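Local structure of AP endonuclease, family protein 2 (5TNV) at residues 252-257 against 298-303; 192-197 against 225-230; 272-277 against 311-316; 219-224 against 248-253. The protein binds a magnesium ion in a xylose isomerase-like TIM barrel and may act as an endonuclease or isomerase. One frame throughout, in Å; residues are numbered along the deposited sequence. Where two conformers were deposited one is given.

Contact 1. Residues 252-257 against 298-303; sequences HIKNYS and CCEHYG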
# COMPACT_ATOMS: atom_id res chain seq x y z
N HIS A 252 -10.30 -9.63 -15.81
CA HIS A 252 -10.38 -9.35 -14.38
C HIS A 252 -8.95 -9.01 -13.94
O HIS A 252 -8.06 -9.85 -14.07
CB HIS A 252 -10.86 -10.55 -13.58
CG HIS A 252 -12.30 -10.89 -13.63
ND1 HIS A 252 -12.82 -11.84 -12.79
CD2 HIS A 252 -13.28 -10.40 -14.44
CE1 HIS A 252 -14.10 -11.89 -13.09
NE2 HIS A 252 -14.44 -11.06 -14.05
N ILE A 253 -8.77 -7.81 -13.43
CA ILE A 253 -7.41 -7.27 -13.25
C ILE A 253 -7.26 -6.81 -11.80
O ILE A 253 -7.88 -5.84 -11.37
CB ILE A 253 -7.14 -6.18 -14.30
CG1 ILE A 253 -5.69 -5.67 -14.21
CG2 ILE A 253 -8.13 -5.04 -14.29
CD1 ILE A 253 -5.24 -4.85 -15.40
N LYS A 254 -6.40 -7.52 -11.07
CA LYS A 254 -6.15 -7.24 -9.64
C LYS A 254 -4.71 -7.62 -9.32
O LYS A 254 -4.05 -8.37 -10.05
CB LYS A 254 -7.15 -7.94 -8.73
CG LYS A 254 -7.15 -9.45 -8.77
CD LYS A 254 -8.03 -10.05 -7.68
CE LYS A 254 -8.20 -11.57 -7.75
NZ LYS A 254 -9.06 -11.96 -8.90
N ASN A 255 -4.25 -7.14 -8.15
CA ASN A 255 -2.87 -7.35 -7.75
C ASN A 255 -2.77 -7.72 -6.26
O ASN A 255 -3.68 -7.48 -5.46
CB ASN A 255 -2.00 -6.12 -8.06
CG ASN A 255 -0.57 -6.40 -8.46
OD1 ASN A 255 -0.10 -7.56 -8.37
ND2 ASN A 255 0.13 -5.39 -8.90
N TYR A 256 -1.61 -8.26 -5.92
CA TYR A 256 -1.25 -8.69 -4.59
C TYR A 256 0.23 -8.44 -4.38
O TYR A 256 1.00 -8.66 -5.34
CB TYR A 256 -1.45 -10.20 -4.37
CG TYR A 256 -2.87 -10.63 -4.48
CD1 TYR A 256 -3.50 -10.86 -5.69
CD2 TYR A 256 -3.65 -10.83 -3.32
CE1 TYR A 256 -4.81 -11.25 -5.79
CE2 TYR A 256 -4.97 -11.23 -3.39
CZ TYR A 256 -5.57 -11.44 -4.64
OH TYR A 256 -6.87 -11.86 -4.77
N SER A 257 0.68 -8.02 -3.19
CA SER A 257 2.08 -8.27 -2.87
C SER A 257 2.31 -9.78 -2.90
O SER A 257 1.38 -10.56 -2.64
CB SER A 257 2.45 -7.70 -1.51
OG SER A 257 1.65 -8.28 -0.50
N CYS A 298 -12.29 -5.43 -16.07
CA CYS A 298 -13.15 -5.52 -14.91
C CYS A 298 -12.27 -5.49 -13.65
O CYS A 298 -11.40 -6.35 -13.47
CB CYS A 298 -13.97 -6.81 -14.96
SG CYS A 298 -15.09 -6.99 -13.58
N CYS A 299 -12.49 -4.45 -12.85
CA CYS A 299 -11.78 -4.30 -11.59
C CYS A 299 -12.52 -5.13 -10.52
O CYS A 299 -13.67 -4.82 -10.18
CB CYS A 299 -11.71 -2.83 -11.18
SG CYS A 299 -10.78 -1.81 -12.29
N GLU A 300 -11.85 -6.14 -10.02
CA GLU A 300 -12.19 -7.04 -8.94
C GLU A 300 -11.20 -6.82 -7.80
O GLU A 300 -10.06 -6.57 -8.11
CB GLU A 300 -12.17 -8.55 -9.32
CG GLU A 300 -13.20 -9.42 -8.59
CD GLU A 300 -12.61 -10.33 -7.53
OE1 GLU A 300 -11.56 -11.02 -7.71
OE2 GLU A 300 -13.34 -10.42 -6.46
N HIS A 301 -11.56 -7.05 -6.56
CA HIS A 301 -10.57 -6.99 -5.45
C HIS A 301 -11.18 -7.65 -4.25
O HIS A 301 -11.80 -6.90 -3.43
CB HIS A 301 -10.22 -5.55 -5.17
CG HIS A 301 -9.04 -5.35 -4.28
ND1 HIS A 301 -7.74 -5.40 -4.71
CD2 HIS A 301 -8.99 -5.06 -2.94
CE1 HIS A 301 -6.97 -5.15 -3.70
NE2 HIS A 301 -7.69 -4.93 -2.59
N TYR A 302 -10.95 -8.89 -4.04
CA TYR A 302 -11.47 -9.61 -2.86
C TYR A 302 -10.76 -9.11 -1.62
O TYR A 302 -9.53 -9.03 -1.56
CB TYR A 302 -11.27 -11.10 -3.06
CG TYR A 302 -11.91 -11.89 -1.93
CD1 TYR A 302 -11.19 -12.21 -0.78
CD2 TYR A 302 -13.22 -12.33 -1.99
CE1 TYR A 302 -11.75 -12.92 0.25
CE2 TYR A 302 -13.79 -13.06 -0.95
CZ TYR A 302 -13.06 -13.35 0.18
OH TYR A 302 -13.58 -14.06 1.22
N GLY A 303 -11.52 -8.84 -0.58
CA GLY A 303 -10.98 -8.41 0.69
C GLY A 303 -10.66 -6.94 0.71
O GLY A 303 -10.81 -6.20 -0.25
O HOH W 1 -9.17 -4.26 -9.54
O HOH W 2 -5.93 -4.94 -6.97
O HOH W 3 -8.08 -9.79 -3.73

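Contact 2. Residues 192-197 against 225-230; sequences LEMYED and GNLVRL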
# COMPACT_ATOMS: atom_id res chain seq x y z
N LEU A 192 -13.40 -17.19 -20.38
CA LEU A 192 -13.12 -18.23 -19.41
C LEU A 192 -12.11 -17.77 -18.38
O LEU A 192 -10.96 -17.48 -18.70
CB LEU A 192 -12.55 -19.48 -20.11
CG LEU A 192 -13.33 -19.99 -21.33
CD1 LEU A 192 -12.60 -21.19 -21.92
CD2 LEU A 192 -14.77 -20.33 -20.94
N GLU A 193 -12.57 -17.66 -17.13
CA GLU A 193 -11.78 -17.06 -16.06
C GLU A 193 -10.78 -18.05 -15.47
O GLU A 193 -11.16 -19.05 -14.83
CB GLU A 193 -12.73 -16.53 -14.97
CG GLU A 193 -12.03 -15.85 -13.84
CD GLU A 193 -13.01 -15.27 -12.82
OE1 GLU A 193 -14.22 -15.18 -13.11
OE2 GLU A 193 -12.53 -14.85 -11.71
N MET A 194 -9.50 -17.74 -15.63
CA MET A 194 -8.46 -18.55 -15.01
C MET A 194 -8.58 -18.48 -13.50
O MET A 194 -8.73 -17.39 -12.93
CB MET A 194 -7.08 -18.08 -15.48
CG MET A 194 -6.84 -18.34 -16.95
SD MET A 194 -5.24 -17.85 -17.58
CE MET A 194 -4.16 -18.88 -16.56
N TYR A 195 -8.46 -19.63 -12.85
CA TYR A 195 -8.68 -19.77 -11.40
C TYR A 195 -7.98 -21.07 -11.00
O TYR A 195 -8.04 -22.07 -11.72
CB TYR A 195 -10.16 -19.73 -11.06
CG TYR A 195 -10.49 -19.80 -9.58
CD1 TYR A 195 -10.46 -21.03 -8.91
CD2 TYR A 195 -10.82 -18.68 -8.86
CE1 TYR A 195 -10.74 -21.14 -7.57
CE2 TYR A 195 -11.14 -18.77 -7.51
CZ TYR A 195 -11.09 -19.97 -6.88
OH TYR A 195 -11.44 -20.05 -5.53
N GLU A 196 -7.37 -21.06 -9.84
CA GLU A 196 -6.59 -22.18 -9.32
C GLU A 196 -7.42 -23.45 -9.18
O GLU A 196 -8.60 -23.47 -8.82
CB GLU A 196 -5.97 -21.78 -7.98
CG GLU A 196 -6.92 -21.30 -6.91
CD GLU A 196 -7.25 -19.82 -6.91
OE1 GLU A 196 -7.24 -19.17 -7.96
OE2 GLU A 196 -7.54 -19.25 -5.80
N ASP A 197 -6.72 -24.56 -9.44
CA ASP A 197 -7.26 -25.90 -9.17
C ASP A 197 -8.39 -26.26 -10.12
O ASP A 197 -9.18 -27.17 -9.81
CB ASP A 197 -7.64 -26.09 -7.71
CG ASP A 197 -6.56 -25.71 -6.72
OD1 ASP A 197 -5.36 -26.02 -6.99
OD2 ASP A 197 -6.89 -25.08 -5.69
N GLY A 225 -4.04 -12.50 -10.91
CA GLY A 225 -4.02 -12.25 -9.48
C GLY A 225 -4.49 -13.49 -8.68
O GLY A 225 -3.99 -13.70 -7.58
N ASN A 226 -5.41 -14.26 -9.24
CA ASN A 226 -5.86 -15.46 -8.58
C ASN A 226 -4.68 -16.42 -8.26
O ASN A 226 -4.72 -17.14 -7.27
CB ASN A 226 -6.88 -16.21 -9.41
CG ASN A 226 -8.20 -15.50 -9.54
OD1 ASN A 226 -8.55 -14.66 -8.66
ND2 ASN A 226 -8.97 -15.81 -10.56
N LEU A 227 -3.69 -16.45 -9.13
CA LEU A 227 -2.52 -17.29 -8.99
C LEU A 227 -1.43 -16.64 -8.20
O LEU A 227 -0.75 -17.31 -7.37
CB LEU A 227 -2.00 -17.75 -10.36
CG LEU A 227 -3.02 -18.47 -11.25
CD1 LEU A 227 -2.34 -18.97 -12.50
CD2 LEU A 227 -3.76 -19.57 -10.52
N VAL A 228 -1.13 -15.34 -8.41
CA VAL A 228 -0.04 -14.65 -7.75
C VAL A 228 -0.21 -14.66 -6.23
O VAL A 228 0.78 -14.66 -5.49
CB VAL A 228 0.06 -13.22 -8.32
CG1 VAL A 228 0.95 -12.31 -7.50
CG2 VAL A 228 0.49 -13.26 -9.79
N ARG A 229 -1.45 -14.68 -5.73
CA ARG A 229 -1.70 -14.65 -4.28
C ARG A 229 -1.35 -15.97 -3.63
O ARG A 229 -1.29 -16.02 -2.37
CB ARG A 229 -3.17 -14.33 -4.04
CG ARG A 229 -4.16 -15.45 -4.45
CD ARG A 229 -5.53 -14.90 -4.65
NE ARG A 229 -6.46 -15.92 -5.12
CZ ARG A 229 -7.73 -15.66 -5.44
NH1 ARG A 229 -8.24 -14.46 -5.24
NH2 ARG A 229 -8.48 -16.65 -5.95
N LEU A 230 -1.19 -17.07 -4.36
CA LEU A 230 -1.15 -18.39 -3.76
C LEU A 230 0.20 -18.68 -3.11
O LEU A 230 1.27 -18.31 -3.60
CB LEU A 230 -1.42 -19.45 -4.82
CG LEU A 230 -2.79 -19.33 -5.50
CD1 LEU A 230 -2.88 -20.33 -6.65
CD2 LEU A 230 -3.91 -19.51 -4.51

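Contact 3. Residues 272-277 against 311-316; sequences LPLKYG and AENREY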
# COMPACT_ATOMS: atom_id res chain seq x y z
N LEU A 272 -3.59 -5.64 -2.86
CA LEU A 272 -3.16 -4.27 -2.94
C LEU A 272 -3.63 -3.66 -4.25
O LEU A 272 -3.87 -4.40 -5.22
CB LEU A 272 -1.63 -4.14 -2.90
CG LEU A 272 -0.96 -4.42 -1.55
CD1 LEU A 272 0.55 -4.41 -1.74
CD2 LEU A 272 -1.38 -3.41 -0.51
N PRO A 273 -3.70 -2.32 -4.33
CA PRO A 273 -3.89 -1.66 -5.64
C PRO A 273 -2.96 -2.20 -6.71
O PRO A 273 -1.83 -2.62 -6.44
CB PRO A 273 -3.59 -0.20 -5.32
CG PRO A 273 -3.99 -0.05 -3.86
CD PRO A 273 -3.61 -1.36 -3.24
N LEU A 274 -3.43 -2.11 -7.96
CA LEU A 274 -2.61 -2.47 -9.09
C LEU A 274 -1.20 -1.86 -9.02
O LEU A 274 -0.22 -2.56 -9.30
CB LEU A 274 -3.23 -2.08 -10.44
CG LEU A 274 -4.58 -2.70 -10.77
CD1 LEU A 274 -5.04 -2.24 -12.15
CD2 LEU A 274 -4.58 -4.21 -10.67
N LYS A 275 -1.10 -0.59 -8.67
CA LYS A 275 0.18 0.11 -8.68
C LYS A 275 1.21 -0.46 -7.71
O LYS A 275 2.39 -0.22 -7.87
CB LYS A 275 -0.05 1.60 -8.36
CG LYS A 275 1.17 2.51 -8.65
CD LYS A 275 0.87 3.97 -8.42
CE LYS A 275 -0.12 4.55 -9.33
NZ LYS A 275 -0.34 5.99 -9.14
N TYR A 276 0.75 -1.15 -6.65
CA TYR A 276 1.62 -1.49 -5.50
C TYR A 276 1.94 -2.94 -5.37
O TYR A 276 2.78 -3.29 -4.52
CB TYR A 276 1.01 -0.98 -4.18
CG TYR A 276 0.65 0.46 -4.14
CD1 TYR A 276 1.34 1.45 -4.86
CD2 TYR A 276 -0.42 0.86 -3.37
CE1 TYR A 276 0.97 2.78 -4.80
CE2 TYR A 276 -0.82 2.19 -3.33
CZ TYR A 276 -0.12 3.16 -4.03
OH TYR A 276 -0.55 4.44 -3.96
N GLY A 277 1.30 -3.85 -6.11
CA GLY A 277 1.52 -5.26 -5.95
C GLY A 277 2.65 -5.81 -6.79
O GLY A 277 3.42 -5.05 -7.40
N ALA A 311 -11.82 1.39 -7.38
CA ALA A 311 -11.92 2.73 -7.92
C ALA A 311 -10.53 3.35 -8.20
O ALA A 311 -10.34 3.99 -9.23
CB ALA A 311 -12.70 3.63 -6.98
N GLU A 312 -9.58 3.15 -7.29
CA GLU A 312 -8.21 3.59 -7.57
C GLU A 312 -7.66 2.84 -8.77
O GLU A 312 -6.95 3.42 -9.63
CB GLU A 312 -7.32 3.41 -6.36
CG GLU A 312 -7.58 4.38 -5.26
CD GLU A 312 -6.55 4.45 -4.14
OE1 GLU A 312 -5.66 3.65 -4.12
OE2 GLU A 312 -6.70 5.35 -3.29
N ASN A 313 -7.94 1.55 -8.87
CA ASN A 313 -7.46 0.75 -9.99
C ASN A 313 -8.01 1.23 -11.31
O ASN A 313 -7.28 1.23 -12.33
CB ASN A 313 -7.78 -0.73 -9.76
CG ASN A 313 -6.93 -1.35 -8.66
OD1 ASN A 313 -5.95 -0.76 -8.17
ND2 ASN A 313 -7.28 -2.58 -8.28
N ARG A 314 -9.27 1.69 -11.35
CA ARG A 314 -9.81 2.22 -12.59
C ARG A 314 -9.03 3.46 -13.04
O ARG A 314 -8.65 3.59 -14.20
CB ARG A 314 -11.30 2.58 -12.43
CG ARG A 314 -11.80 3.42 -13.60
CD ARG A 314 -13.27 3.84 -13.46
NE ARG A 314 -13.57 4.92 -14.44
CZ ARG A 314 -13.20 6.16 -14.25
NH1 ARG A 314 -12.61 6.56 -13.17
NH2 ARG A 314 -13.46 7.02 -15.20
N GLU A 315 -8.78 4.38 -12.11
CA GLU A 315 -8.03 5.59 -12.45
C GLU A 315 -6.64 5.23 -12.95
O GLU A 315 -6.11 5.86 -13.86
CB GLU A 315 -7.98 6.55 -11.27
CG GLU A 315 -9.31 7.18 -10.99
CD GLU A 315 -9.32 8.15 -9.84
OE1 GLU A 315 -8.28 8.31 -9.22
OE2 GLU A 315 -10.41 8.72 -9.56
N TYR A 316 -6.02 4.23 -12.32
CA TYR A 316 -4.70 3.74 -12.71
C TYR A 316 -4.70 3.24 -14.14
O TYR A 316 -3.84 3.61 -14.94
CB TYR A 316 -4.30 2.64 -11.72
CG TYR A 316 -3.02 1.94 -12.11
CD1 TYR A 316 -1.81 2.46 -11.70
CD2 TYR A 316 -2.99 0.78 -12.86
CE1 TYR A 316 -0.61 1.88 -12.03
CE2 TYR A 316 -1.80 0.17 -13.16
CZ TYR A 316 -0.60 0.72 -12.74
OH TYR A 316 0.58 0.08 -13.04
O HOH W 2 -5.93 -4.94 -6.97
O HOH W 4 -3.58 0.96 -8.67
O HOH W 5 -3.41 3.93 -5.39

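Contact 4. Residues 219-224 against 248-253; sequences GLNPDL and SNFWHI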
# COMPACT_ATOMS: atom_id res chain seq x y z
N GLY A 219 -12.73 -16.88 -25.44
CA GLY A 219 -11.35 -16.47 -25.14
C GLY A 219 -11.12 -16.62 -23.65
O GLY A 219 -12.01 -16.97 -22.88
N LEU A 220 -9.86 -16.38 -23.27
CA LEU A 220 -9.46 -16.42 -21.87
C LEU A 220 -9.69 -15.07 -21.18
O LEU A 220 -9.61 -14.01 -21.79
CB LEU A 220 -7.98 -16.81 -21.72
CG LEU A 220 -7.60 -18.19 -22.19
CD1 LEU A 220 -6.08 -18.36 -22.03
CD2 LEU A 220 -8.36 -19.25 -21.40
N ASN A 221 -9.86 -15.17 -19.87
CA ASN A 221 -9.84 -14.04 -18.94
C ASN A 221 -8.65 -14.32 -18.00
O ASN A 221 -8.77 -15.17 -17.09
CB ASN A 221 -11.15 -13.93 -18.19
CG ASN A 221 -11.07 -13.03 -16.98
OD1 ASN A 221 -10.09 -12.31 -16.77
ND2 ASN A 221 -12.12 -13.05 -16.17
N PRO A 222 -7.51 -13.69 -18.22
CA PRO A 222 -6.29 -13.99 -17.51
C PRO A 222 -6.26 -13.29 -16.15
O PRO A 222 -5.49 -12.34 -15.93
CB PRO A 222 -5.20 -13.51 -18.46
CG PRO A 222 -5.81 -12.29 -19.09
CD PRO A 222 -7.27 -12.65 -19.26
N ASP A 223 -7.09 -13.78 -15.21
CA ASP A 223 -7.20 -13.19 -13.87
C ASP A 223 -6.05 -13.73 -13.03
O ASP A 223 -6.25 -14.52 -12.10
CB ASP A 223 -8.55 -13.52 -13.28
CG ASP A 223 -8.86 -12.80 -11.98
OD1 ASP A 223 -8.01 -12.03 -11.46
OD2 ASP A 223 -9.99 -13.02 -11.46
N LEU A 224 -4.83 -13.33 -13.40
CA LEU A 224 -3.65 -13.98 -12.82
C LEU A 224 -3.40 -13.53 -11.40
O LEU A 224 -2.60 -14.21 -10.70
CB LEU A 224 -2.42 -13.84 -13.72
CG LEU A 224 -2.58 -14.40 -15.12
CD1 LEU A 224 -1.24 -14.43 -15.84
CD2 LEU A 224 -3.24 -15.76 -15.14
N SER A 248 -6.65 -13.83 -24.95
CA SER A 248 -7.52 -13.16 -24.00
C SER A 248 -8.49 -12.17 -24.65
O SER A 248 -8.09 -11.33 -25.45
CB SER A 248 -6.65 -12.47 -22.94
OG SER A 248 -5.93 -13.41 -22.18
N ASN A 249 -9.73 -12.24 -24.18
CA ASN A 249 -10.80 -11.35 -24.72
C ASN A 249 -11.47 -10.51 -23.62
O ASN A 249 -12.42 -9.79 -23.93
CB ASN A 249 -11.81 -12.12 -25.55
CG ASN A 249 -12.60 -13.11 -24.71
OD1 ASN A 249 -12.27 -13.43 -23.57
ND2 ASN A 249 -13.63 -13.70 -25.30
N PHE A 250 -11.02 -10.61 -22.39
CA PHE A 250 -11.64 -9.96 -21.22
C PHE A 250 -10.60 -10.04 -20.11
O PHE A 250 -9.74 -10.91 -20.16
CB PHE A 250 -12.90 -10.74 -20.84
CG PHE A 250 -13.66 -10.22 -19.63
CD1 PHE A 250 -14.02 -8.89 -19.53
CD2 PHE A 250 -14.04 -11.09 -18.61
CE1 PHE A 250 -14.73 -8.41 -18.46
CE2 PHE A 250 -14.77 -10.61 -17.53
CZ PHE A 250 -15.14 -9.29 -17.46
N TRP A 251 -10.71 -9.19 -19.10
CA TRP A 251 -9.63 -9.16 -18.10
C TRP A 251 -10.15 -8.68 -16.73
O TRP A 251 -10.34 -7.50 -16.53
CB TRP A 251 -8.50 -8.27 -18.62
CG TRP A 251 -7.16 -8.47 -17.96
CD1 TRP A 251 -6.78 -9.22 -16.88
CD2 TRP A 251 -5.95 -7.83 -18.44
NE1 TRP A 251 -5.43 -9.08 -16.66
CE2 TRP A 251 -4.90 -8.24 -17.60
CE3 TRP A 251 -5.72 -6.97 -19.49
CZ2 TRP A 251 -3.60 -7.79 -17.81
CZ3 TRP A 251 -4.42 -6.50 -19.71
CH2 TRP A 251 -3.38 -6.92 -18.86
N HIS A 252 -10.30 -9.63 -15.81
CA HIS A 252 -10.38 -9.35 -14.38
C HIS A 252 -8.95 -9.01 -13.94
O HIS A 252 -8.06 -9.85 -14.07
CB HIS A 252 -10.86 -10.55 -13.58
CG HIS A 252 -12.30 -10.89 -13.63
ND1 HIS A 252 -12.82 -11.84 -12.79
CD2 HIS A 252 -13.28 -10.40 -14.44
CE1 HIS A 252 -14.10 -11.89 -13.09
NE2 HIS A 252 -14.44 -11.06 -14.05
N ILE A 253 -8.77 -7.81 -13.43
CA ILE A 253 -7.41 -7.27 -13.25
C ILE A 253 -7.26 -6.81 -11.80
O ILE A 253 -7.88 -5.84 -11.37
CB ILE A 253 -7.14 -6.18 -14.30
CG1 ILE A 253 -5.69 -5.67 -14.21
CG2 ILE A 253 -8.13 -5.04 -14.29
CD1 ILE A 253 -5.24 -4.85 -15.40

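Contact 1. Residues 252-257 against 298-303
The ammonium group of K254 reaches across to the carboxylate of E300, NZ to OE1 2.9 Å, in a salt bridge that meets OE1 nearly along its C-O axis. This bridge, and the bend of E300 at chi2, belong to one of two deposited conformers, so the bridge is less certain. The two side chains run side by side and point the same way. K254 starts with CG wedged between its own N and carbonyl carbon (chi1 62°) and stays extended until a bend at the last torsion turns NZ onto OE1. The firm partners of NZ are D223, in a second salt bridge, and OD1 of N226; E300 is the third.

Nearer the barrel wall the backbones pair directly. I253 N donates to C298 O at 3.0 Å, and the CA-H of H252 points at the same oxygen from 3.3 Å. Beyond this parallel bridge the chains part, and water 1 spans the gap by donating to I253 O and E300 O. Water 2 accepts from N255 N and lies 2.9 Å from H301 ND1, while water 3 donates to Y302 O and sits 2.6 Å from Y256 OH.

CB of C298 lies 3.7 Å from CD2 of H252, with the sulfur placed obliquely to the imidazole. That ring gives ND1 to magnesium and has NE2 hydrogen-bonded to S104.

With the metal ligand D223 sharing the lysine, the positive charge probably offsets some of the carboxylate charge gathered at the C-terminal mouth of the barrel, and K254 probably helps, from the second shell, to position D223.

Contact 2. Residues 192-197 against 225-230
The carboxylate of E196 takes the guanidinium of R229 from the edge: NH2 lies 2.8 Å from OE2, on the syn lone pair, and only 12° out of the guanidinium plane. A weak second bond runs from the same NH2 to OE1. The two flat groups stand steeply to each other, 79° apart, so this is a one-nitrogen grip and not a flat two-pronged pair. E196 gets there by a bend at chi2 (-88°), which folds the carboxylate back until OE1 hangs over the centre of the Y195 ring. CE2 of Y195 lies at the guanidinium edge, 3.7 Å from NH2 of R229, while NH1 is hydrogen-bonded to Y256.

N226 supplies the other polar link. Its ND2 donates to M194 O at 2.9 Å, with the oxygen in the amide plane and the nitrogen in the carbonyl plane; OD1 takes a bond from K254. Both ends of the amide are thus used, which fixes its rotation. Apolar contact is modest: the CB of E196 rests 3.7 Å from CD1 of L230 and 4.0 Å from CD2 of L227.

The contact lies where the chain leaves strand 189-193, just past the magnesium ligand E193, and meets the short helix 225-228 that follows strand 218-221. M194 turns toward helices 203-213 and 237-244, whereas Y195 and R229 face F156 in a loop.

Contact 3. Residues 272-277 against 311-316
The loop 272-277 turns tightly, Y276 N bonding back to P273 O, and lays L274 and K275 against the regular helix 311-316, part of the C-terminal helix 306-325 on the outside of the TIM barrel. N313 makes the polar link. Its OD1 accepts from L274 N at 2.9 Å, with the donor well above the carbonyl plane, and receives a further bond from water 4, which also accepts from K275 N. On the other side of the amide, ND2 donates to water 2, and that water donates in turn to L272 O. The amide therefore serves three backbone groups of the loop, one directly and two through water.

L274 rides over this amide, its CG 3.4 Å from CG of N313, and continues with CD1 to CD2 of Y316 at 3.7 Å. Swung anti to its own N (chi1 173°), the tyrosine ring slides beneath the loop, with K275 N over one face. K275 bends at chi3, bringing CE back to 3.6 Å from CD1 of Y316.

The polar ends lead into the trimer: K275 pairs with E312 of the second subunit, and Y316 OH with D305 of the same subunit. E312 does the reciprocal, reaching K275 and Y276 of the third subunit. Within the chain, water 5 joins this network by donating to E312 OE1 at 2.6 Å and to Y276 OH at 3.2 Å.

Contact 4. Residues 219-224 against 248-253
The H252 imidazole has the amide of N221 on one face, ND2 3.3 Å above its plane and over its centre, with the two flat groups 75° apart. At the ring edge, in plane, lies D223 OD2, 3.3 Å from ND1; both atoms bind the magnesium, so this is a pair of metal ligands at the mouth of the TIM barrel, completed by E193. The W251 indole is sandwiched: CG of P222 makes a CH-pi contact over the five-membered ring, and CD1 of I253 covers the opposite face.

N221 does double duty. With CG anti to N (chi1 165°), its amide lies alongside the F250 ring and OD1 accepts H252 N at 2.9 Å, the donor tilted from the carbonyl plane. ND2 bonds N139, fixing which way round the amide sits over the imidazole. The residue thus bonds the backbone of a metal ligand and covers one face of its ring.

After N221 the chain leaves strand 218-221 through consecutive inverse gamma turns centred on P222 and D223, carrying the aspartate to the metal and to K254.

At the other end the pairing is a single bridge between L220 and S248. N249 N donates to L220 O, and N249 CG lies 3.6 Å from CA of G219, its OD1 bonded to S191. S248 OG sits 3.3 Å from CG of P222 and is hydrogen-bonded to V244 O.

How the contacts relate
From the N terminus, contact 2 closes first, from the end of strand 189-193 over helix 203-213 and strand 218-221 to helix 225-228. Contact 4 starts inside that loop, at 219-224, and ends beyond it, so the two cross. Contact 1 begins where contact 4 ends, sharing H252 and I253, and closes over the hairpin arm and helix 281-290. Contact 3 starts inside contact 1's loop and finishes on helix 306-325, crossing it. Contacts 1, 2 and 4 converge on the magnesium at the barrel mouth, linked through K254; contact 3, farther out, joins contact 1 through N255 and water 2, and lies at the interface with the other two subunits.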